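PDB 6VAP: thioesterase, which probably hydrolyses unwanted or stalled acyl groups from the carrier proteins of the borrelidin biosynthetic assembly line, as type II thioesterases do. Local coordinates for residues V88-A93 against G115-A120; L107-E112 against P190-P195; T137-S142 against A181-Y186. All blocks are in the same frame, centred on the assembly; numbering follows the deposited sequence.

Contact 1: V88-A93 against G115-A120; sequences VHQPVA and GISLEA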
# COMPACT_ATOMS: atom_id res chain seq x y z
N VAL A 88 0.54 -4.09 -16.03
CA VAL A 88 -0.86 -3.92 -15.68
C VAL A 88 -1.72 -4.69 -16.68
O VAL A 88 -1.50 -4.61 -17.89
CB VAL A 88 -1.22 -2.43 -15.66
CG1 VAL A 88 -1.22 -1.85 -17.09
CG2 VAL A 88 -2.58 -2.21 -14.99
N HIS A 89 -2.80 -5.28 -16.21
CA HIS A 89 -3.81 -5.94 -17.05
C HIS A 89 -5.12 -5.81 -16.27
O HIS A 89 -5.13 -6.39 -15.22
CB HIS A 89 -3.35 -7.37 -17.32
CG HIS A 89 -4.29 -8.16 -18.15
ND1 HIS A 89 -5.41 -8.74 -17.63
CD2 HIS A 89 -4.31 -8.42 -19.46
CE1 HIS A 89 -6.06 -9.35 -18.58
NE2 HIS A 89 -5.41 -9.16 -19.71
N GLN A 90 -6.13 -5.05 -16.71
CA GLN A 90 -7.41 -4.95 -16.04
C GLN A 90 -8.16 -6.28 -16.15
O GLN A 90 -8.02 -7.00 -17.13
CB GLN A 90 -8.22 -3.81 -16.66
CG GLN A 90 -7.47 -2.48 -16.63
CD GLN A 90 -8.22 -1.36 -17.31
OE1 GLN A 90 -9.15 -0.78 -16.74
NE2 GLN A 90 -7.83 -1.04 -18.54
N PRO A 91 -8.99 -6.62 -15.15
CA PRO A 91 -9.28 -5.83 -13.96
C PRO A 91 -8.12 -5.81 -12.98
O PRO A 91 -7.51 -6.86 -12.74
CB PRO A 91 -10.50 -6.53 -13.34
CG PRO A 91 -10.97 -7.54 -14.41
CD PRO A 91 -9.76 -7.87 -15.21
N VAL A 92 -7.81 -4.63 -12.43
CA VAL A 92 -6.69 -4.45 -11.51
C VAL A 92 -7.16 -3.68 -10.29
O VAL A 92 -7.94 -2.72 -10.40
CB VAL A 92 -5.51 -3.72 -12.20
CG1 VAL A 92 -5.96 -2.37 -12.74
CG2 VAL A 92 -4.34 -3.56 -11.26
N ALA A 93 -6.69 -4.10 -9.12
CA ALA A 93 -6.98 -3.43 -7.87
C ALA A 93 -5.67 -3.17 -7.13
O ALA A 93 -4.67 -3.85 -7.35
CB ALA A 93 -7.93 -4.24 -6.99
N GLY A 115 -6.10 6.70 -18.26
CA GLY A 115 -7.28 6.04 -18.79
C GLY A 115 -7.45 4.60 -18.35
O GLY A 115 -8.27 3.89 -18.93
N ILE A 116 -6.76 4.18 -17.30
CA ILE A 116 -6.78 2.80 -16.82
C ILE A 116 -7.67 2.77 -15.59
O ILE A 116 -7.26 3.21 -14.51
CB ILE A 116 -5.37 2.27 -16.50
CG1 ILE A 116 -4.48 2.42 -17.75
CG2 ILE A 116 -5.44 0.83 -16.05
CD1 ILE A 116 -3.03 1.97 -17.58
N SER A 117 -8.87 2.20 -15.73
CA SER A 117 -9.80 2.09 -14.63
C SER A 117 -9.31 1.05 -13.62
O SER A 117 -8.66 0.05 -13.97
CB SER A 117 -11.18 1.69 -15.16
OG SER A 117 -11.11 0.46 -15.84
N LEU A 118 -9.65 1.29 -12.35
CA LEU A 118 -9.32 0.39 -11.25
C LEU A 118 -10.58 -0.24 -10.65
O LEU A 118 -11.59 0.43 -10.46
CB LEU A 118 -8.57 1.13 -10.14
CG LEU A 118 -7.30 1.87 -10.55
CD1 LEU A 118 -6.70 2.62 -9.36
CD2 LEU A 118 -6.28 0.86 -11.09
N GLU A 119 -10.51 -1.54 -10.35
CA GLU A 119 -11.65 -2.20 -9.72
C GLU A 119 -11.88 -1.70 -8.31
O GLU A 119 -13.02 -1.50 -7.87
CB GLU A 119 -11.42 -3.71 -9.72
CG GLU A 119 -11.23 -4.31 -11.09
CD GLU A 119 -12.36 -3.97 -12.05
OE1 GLU A 119 -13.54 -4.16 -11.68
OE2 GLU A 119 -12.07 -3.51 -13.18
N ALA A 120 -10.80 -1.53 -7.55
CA ALA A 120 -10.92 -0.98 -6.22
C ALA A 120 -9.58 -0.41 -5.80
O ALA A 120 -8.53 -0.84 -6.29
CB ALA A 120 -11.39 -2.05 -5.23
O HOH W 1 -9.29 -2.54 -13.69
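Val92 and Ala93, at the start of strand 92-97, run alongside Leu118-Ala120 as the latter leads into strand 120-124, and one direct backbone bond joins them, Glu119 N to Val92 O at 2.8 Å with an N-H...O angle of 160°. A water bridges the two segments just before it: it accepts from Val92 N at 2.9 Å and donates to Ser117 O at 2.7 Å and to Glu119 OE2, so the valine N-H is satisfied without a direct partner across the contact. Glu119 reaches this water by folding its chain at the second torsion (chi2 -54°), which lays CG and the carboxylate close beside the Pro91 ring; the ring follows a cis peptide bond. On the inner side, Val92 CG1 meets Leu118 CD2 at 3.6 Å, branch against branch. The valine's first torsion, 58°, sets CG1 between the backbone N and the carbonyl carbon, facing that leucine. Farther out, the aliphatic part of Gln90 passes over Ile116, CG lying 3.9 Å from Ile116 CG2, while Val88 CG1 lies 4.3 Å from Ile116 CD1. Gly115, with positive phi, is the C-prime residue of the Schellman motif that ends helix 99-113. Strand 92-97, this helix and strand 120-124 form a beta-alpha-beta crossover of the alpha/beta-hydrolase fold, and the contact joins the starts of its two parallel strands. Phe111 of the helix packs on Val88, Ile116 and Leu118; Val92 rests on Gln26 and Ile28 of strand 26-30, whereas Ala93 meets Leu250 and Ala120 meets His249 of helix 239-250.

Contact 2: L107-E112 against P190-P195; sequences LARRFE and PKLRCP
Glu112 points its carboxylate at the loop 190-195 and takes three bonds from two successive peptide N-H groups. Arg193 N is shared between both oxygens, 3.1 Å from Glu112 OE1 and more nearly straight toward Glu112 OE2 (157°), while Cys194 N reaches Glu112 OE2 at 3.1 Å; all three use syn lone pairs. Glu112 CG stands anti to its carbonyl carbon (chi1 -64°) and the chain beyond is extended, which carries the carboxylate from helix to loop. A water donates to Glu112 OE1 at 2.6 Å and to Lys191 O. The Arg193 guanidinium lies with one face over Glu112 OE1, NH1 3.5 Å away, an attraction of charge alone; another water links Arg193 NH1 to Glu112 O. Leu192 CD2 sits over the opposite face of the Glu112 carboxylate, 3.6 Å from CD, and continues to Ala108 CB at 4.0 Å. Arg109 lays its CG against the same methyl, and its NH2 bonds to Arg187 O and, through a water, to Pro190 O. Helix 99-113 follows the putative nucleophile elbow of this alpha/beta-hydrolase fold, and here its last turns hold the loop entering the parallel strand 196-201.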
# COMPACT_ATOMS: atom_id res chain seq x y z
N LEU A 107 -0.65 6.01 -7.01
CA LEU A 107 -0.64 5.15 -8.19
C LEU A 107 -2.01 5.10 -8.83
O LEU A 107 -2.13 5.16 -10.06
CB LEU A 107 -0.17 3.74 -7.81
CG LEU A 107 1.26 3.64 -7.36
CD1 LEU A 107 1.55 2.26 -6.70
CD2 LEU A 107 2.17 3.82 -8.58
N ALA A 108 -3.06 5.12 -8.02
CA ALA A 108 -4.41 5.13 -8.58
C ALA A 108 -4.65 6.39 -9.39
O ALA A 108 -5.22 6.36 -10.49
CB ALA A 108 -5.44 4.99 -7.47
N ARG A 109 -4.24 7.53 -8.86
CA ARG A 109 -4.35 8.79 -9.57
C ARG A 109 -3.68 8.70 -10.92
O ARG A 109 -4.23 9.18 -11.92
CB ARG A 109 -3.70 9.91 -8.75
CG ARG A 109 -4.55 10.56 -7.72
CD ARG A 109 -3.76 11.63 -6.95
NE ARG A 109 -4.55 12.83 -6.70
CZ ARG A 109 -4.06 13.94 -6.17
NH1 ARG A 109 -2.77 14.00 -5.85
NH2 ARG A 109 -4.86 14.96 -5.95
N ARG A 110 -2.50 8.06 -10.98
CA ARG A 110 -1.77 7.95 -12.24
C ARG A 110 -2.41 6.95 -13.22
O ARG A 110 -2.37 7.15 -14.44
CB ARG A 110 -0.33 7.56 -11.92
CG ARG A 110 0.46 8.69 -11.31
CD ARG A 110 1.58 8.17 -10.44
NE ARG A 110 2.52 9.25 -10.05
CZ ARG A 110 2.30 10.08 -9.03
NH1 ARG A 110 1.18 10.01 -8.33
NH2 ARG A 110 3.19 11.01 -8.73
N PHE A 111 -2.95 5.85 -12.71
CA PHE A 111 -3.66 4.91 -13.57
C PHE A 111 -4.84 5.59 -14.24
O PHE A 111 -5.02 5.48 -15.45
CB PHE A 111 -4.11 3.69 -12.78
CG PHE A 111 -3.03 2.66 -12.59
CD1 PHE A 111 -2.58 1.91 -13.68
CD2 PHE A 111 -2.52 2.39 -11.35
CE1 PHE A 111 -1.61 0.95 -13.53
CE2 PHE A 111 -1.55 1.41 -11.18
CZ PHE A 111 -1.08 0.70 -12.26
N GLU A 112 -5.64 6.33 -13.45
CA GLU A 112 -6.83 6.97 -13.98
C GLU A 112 -6.49 8.05 -14.98
O GLU A 112 -7.13 8.15 -16.03
CB GLU A 112 -7.66 7.55 -12.84
CG GLU A 112 -8.20 6.50 -11.86
CD GLU A 112 -9.49 6.97 -11.15
OE1 GLU A 112 -9.85 8.17 -11.27
OE2 GLU A 112 -10.13 6.12 -10.48
N PRO A 190 -7.98 15.97 -9.69
CA PRO A 190 -9.28 15.35 -9.97
C PRO A 190 -9.53 14.19 -9.02
O PRO A 190 -8.61 13.42 -8.73
CB PRO A 190 -9.16 14.87 -11.41
CG PRO A 190 -8.02 15.69 -12.00
CD PRO A 190 -7.07 15.94 -10.85
N LYS A 191 -10.76 14.09 -8.52
CA LYS A 191 -11.14 12.96 -7.69
C LYS A 191 -10.97 11.64 -8.44
O LYS A 191 -11.03 11.59 -9.67
CB LYS A 191 -12.60 13.09 -7.23
CG LYS A 191 -12.81 14.06 -6.06
CD LYS A 191 -14.25 13.95 -5.55
CE LYS A 191 -14.54 14.98 -4.50
NZ LYS A 191 -15.96 14.89 -4.01
N LEU A 192 -10.80 10.55 -7.70
CA LEU A 192 -10.84 9.24 -8.34
C LEU A 192 -12.28 8.88 -8.74
O LEU A 192 -13.25 9.49 -8.31
CB LEU A 192 -10.24 8.18 -7.41
CG LEU A 192 -8.76 8.38 -7.05
CD1 LEU A 192 -8.37 7.43 -5.91
CD2 LEU A 192 -7.83 8.16 -8.23
N ARG A 193 -12.49 7.90 -9.58
CA ARG A 193 -13.83 7.34 -9.86
C ARG A 193 -13.89 5.88 -9.41
O ARG A 193 -14.96 5.35 -9.27
CB ARG A 193 -14.16 7.44 -11.35
CG ARG A 193 -14.16 8.87 -11.87
CD ARG A 193 -14.22 8.93 -13.38
NE ARG A 193 -13.02 9.58 -13.89
CZ ARG A 193 -11.90 8.94 -14.17
NH1 ARG A 193 -11.86 7.63 -14.07
NH2 ARG A 193 -10.84 9.62 -14.57
N CYS A 194 -12.76 5.24 -9.18
CA CYS A 194 -12.75 3.83 -8.79
C CYS A 194 -13.25 3.73 -7.37
O CYS A 194 -13.03 4.58 -6.60
CB CYS A 194 -11.36 3.24 -8.68
SG CYS A 194 -10.36 4.07 -7.43
N PRO A 195 -14.03 2.57 -6.82
CA PRO A 195 -14.39 2.33 -5.42
C PRO A 195 -13.19 2.43 -4.50
O PRO A 195 -12.07 2.05 -4.84
CB PRO A 195 -14.96 0.90 -5.44
CG PRO A 195 -15.40 0.68 -6.87
CD PRO A 195 -14.43 1.46 -7.70
O HOH W 2 -7.13 13.97 -6.30
O HOH W 3 -9.91 6.69 -16.02
O HOH W 4 -8.90 10.54 -11.57

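Contact 3: T137-S142 against A181-Y186; sequences TVHLLS and AETYRY
A histidine-carboxylate pair, His139 with Glu182, joins the short 3-10 segment 138-140 to the C-terminal end of helix 167-182, in the region between strands 120-124 and 196-201 where related thioesterases carry their lid. Glu182 OE1 takes two bonds. One comes from His139 ND1 at 2.7 Å, with the oxygen near the imidazole plane at the ring edge but the nitrogen 52° out of the carboxylate plane; the other comes from His139 N at 3.0 Å, along the syn lone pair. Glu182 OE2 accepts from Val138 N at 2.9 Å, also through its syn lone pair. The carboxylate therefore sits across the first N-H groups of the 3-10 segment, its plane turned 72° from the ring. A chi1 of 69° folds the histidine ring back beside its own N, and the ring's rotation turns ND1 to the same oxygen. Glu182 is extended beyond CG, which carries the carboxylate out from the helix, and its OE2 also touches Val138 CB at 3.4 Å. Thr183 CG2 lies 3.8 Å from His139 NE2, while Thr183 OG1 turns back to Arg179 O of helix 167-182. Arg175, on the same helix, donates from NH1 to the carbonyl oxygens of His139 and Leu141, so the helix grips the segment by both N-H and C=O groups. With three N-H donors converging on it, Glu182 is probably ionised; the bond to OE1 fixes the imidazole's rotation and would favour a proton on ND1, while the negative charge would tend to raise the histidine's pKa.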
# COMPACT_ATOMS: atom_id res chain seq x y z
N THR A 137 8.22 13.37 12.91
CA THR A 137 9.66 13.56 13.10
C THR A 137 10.40 12.24 13.28
O THR A 137 11.61 12.26 13.53
CB THR A 137 9.94 14.47 14.31
OG1 THR A 137 9.65 13.77 15.52
CG2 THR A 137 9.09 15.73 14.25
N VAL A 138 9.73 11.10 13.16
CA VAL A 138 10.40 9.82 13.36
C VAL A 138 11.59 9.68 12.41
O VAL A 138 12.64 9.14 12.78
CB VAL A 138 9.40 8.65 13.19
CG1 VAL A 138 10.12 7.37 13.00
CG2 VAL A 138 8.48 8.59 14.40
N HIS A 139 11.45 10.16 11.18
CA HIS A 139 12.54 10.07 10.21
C HIS A 139 13.72 10.95 10.58
O HIS A 139 14.80 10.76 10.01
CB HIS A 139 12.05 10.44 8.81
CG HIS A 139 11.70 11.88 8.64
ND1 HIS A 139 10.55 12.43 9.17
CD2 HIS A 139 12.33 12.89 7.99
CE1 HIS A 139 10.49 13.72 8.86
NE2 HIS A 139 11.56 14.02 8.13
N LEU A 140 13.56 11.90 11.48
CA LEU A 140 14.62 12.81 11.90
C LEU A 140 15.36 12.34 13.14
O LEU A 140 16.32 12.99 13.54
CB LEU A 140 14.04 14.21 12.15
CG LEU A 140 13.32 14.84 10.97
CD1 LEU A 140 12.62 16.14 11.37
CD2 LEU A 140 14.28 15.07 9.81
N LEU A 141 14.94 11.24 13.75
CA LEU A 141 15.61 10.77 14.96
C LEU A 141 17.02 10.26 14.67
O LEU A 141 17.33 9.82 13.56
CB LEU A 141 14.81 9.65 15.61
CG LEU A 141 13.36 9.96 15.99
CD1 LEU A 141 12.56 8.67 16.13
CD2 LEU A 141 13.32 10.77 17.26
N SER A 142 17.88 10.33 15.68
CA SER A 142 19.21 9.75 15.59
C SER A 142 19.11 8.25 15.33
O SER A 142 18.06 7.62 15.54
CB SER A 142 19.99 9.99 16.88
OG SER A 142 19.68 9.01 17.85
N ALA A 181 6.60 8.76 4.30
CA ALA A 181 5.28 8.79 4.95
C ALA A 181 5.02 10.13 5.64
O ALA A 181 3.89 10.63 5.63
CB ALA A 181 5.16 7.65 5.98
N GLU A 182 6.03 10.68 6.29
CA GLU A 182 5.82 11.85 7.13
C GLU A 182 5.92 13.18 6.39
O GLU A 182 5.32 14.16 6.83
CB GLU A 182 6.84 11.84 8.29
CG GLU A 182 6.47 10.91 9.38
CD GLU A 182 7.59 10.73 10.42
OE1 GLU A 182 8.75 10.54 10.00
OE2 GLU A 182 7.30 10.79 11.65
N THR A 183 6.62 13.25 5.27
CA THR A 183 6.77 14.50 4.53
C THR A 183 5.85 14.58 3.32
O THR A 183 6.00 15.50 2.51
CB THR A 183 8.23 14.69 4.08
OG1 THR A 183 8.57 13.67 3.10
CG2 THR A 183 9.18 14.56 5.28
N TYR A 184 4.95 13.62 3.15
CA TYR A 184 4.00 13.66 2.04
C TYR A 184 3.15 14.91 2.08
O TYR A 184 2.63 15.27 3.13
CB TYR A 184 3.10 12.44 2.12
CG TYR A 184 1.98 12.35 1.13
CD1 TYR A 184 2.23 12.20 -0.26
CD2 TYR A 184 0.66 12.52 1.54
CE1 TYR A 184 1.19 12.16 -1.16
CE2 TYR A 184 -0.39 12.47 0.63
CZ TYR A 184 -0.14 12.25 -0.69
OH TYR A 184 -1.20 12.21 -1.60
N ARG A 185 3.00 15.59 0.94
CA ARG A 185 2.16 16.79 0.78
C ARG A 185 1.12 16.45 -0.30
O ARG A 185 1.55 16.25 -1.38
CB ARG A 185 3.05 18.01 0.47
CG ARG A 185 4.24 18.15 1.41
CD ARG A 185 5.03 19.44 1.34
NE ARG A 185 5.94 19.46 0.20
CZ ARG A 185 6.43 20.55 -0.41
NH1 ARG A 185 6.08 21.78 -0.03
NH2 ARG A 185 7.24 20.41 -1.43
N TYR A 186 -0.16 16.31 0.03
CA TYR A 186 -1.23 16.04 -0.92
C TYR A 186 -1.39 17.25 -1.82
O TYR A 186 -1.55 18.38 -1.35
CB TYR A 186 -2.53 15.76 -0.17
CG TYR A 186 -3.74 15.69 -1.06
CD1 TYR A 186 -3.88 14.69 -2.02
CD2 TYR A 186 -4.76 16.61 -0.93
CE1 TYR A 186 -4.97 14.64 -2.82
CE2 TYR A 186 -5.88 16.56 -1.73
CZ TYR A 186 -5.99 15.56 -2.67
OH TYR A 186 -7.09 15.50 -3.49

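How the contacts relate
Contacts 1 and 2 are partly buried neighbours, centres 10 Å apart, and meet at helix 99-113, which contributes a segment to contact 2 and runs into the 115-120 segment of contact 1. A probable hydrogen bond from Ile116 N to Phe111 O joins them, and Leu118 packs on Ala108 by its side chain and on Cys194 by its carbonyl oxygen. Contact 1 holds its strand approaches by a backbone bond and a water, contact 2 by a glutamate. Contact 3, at the surface, lies on the opposite side of the chain's centre from contact 1; Arg109 against Tyr186 links it to contact 2. Contacts 2 and 3 both use a glutamate to collect backbone N-H groups, flanked by an arginine face or a bonded imidazole.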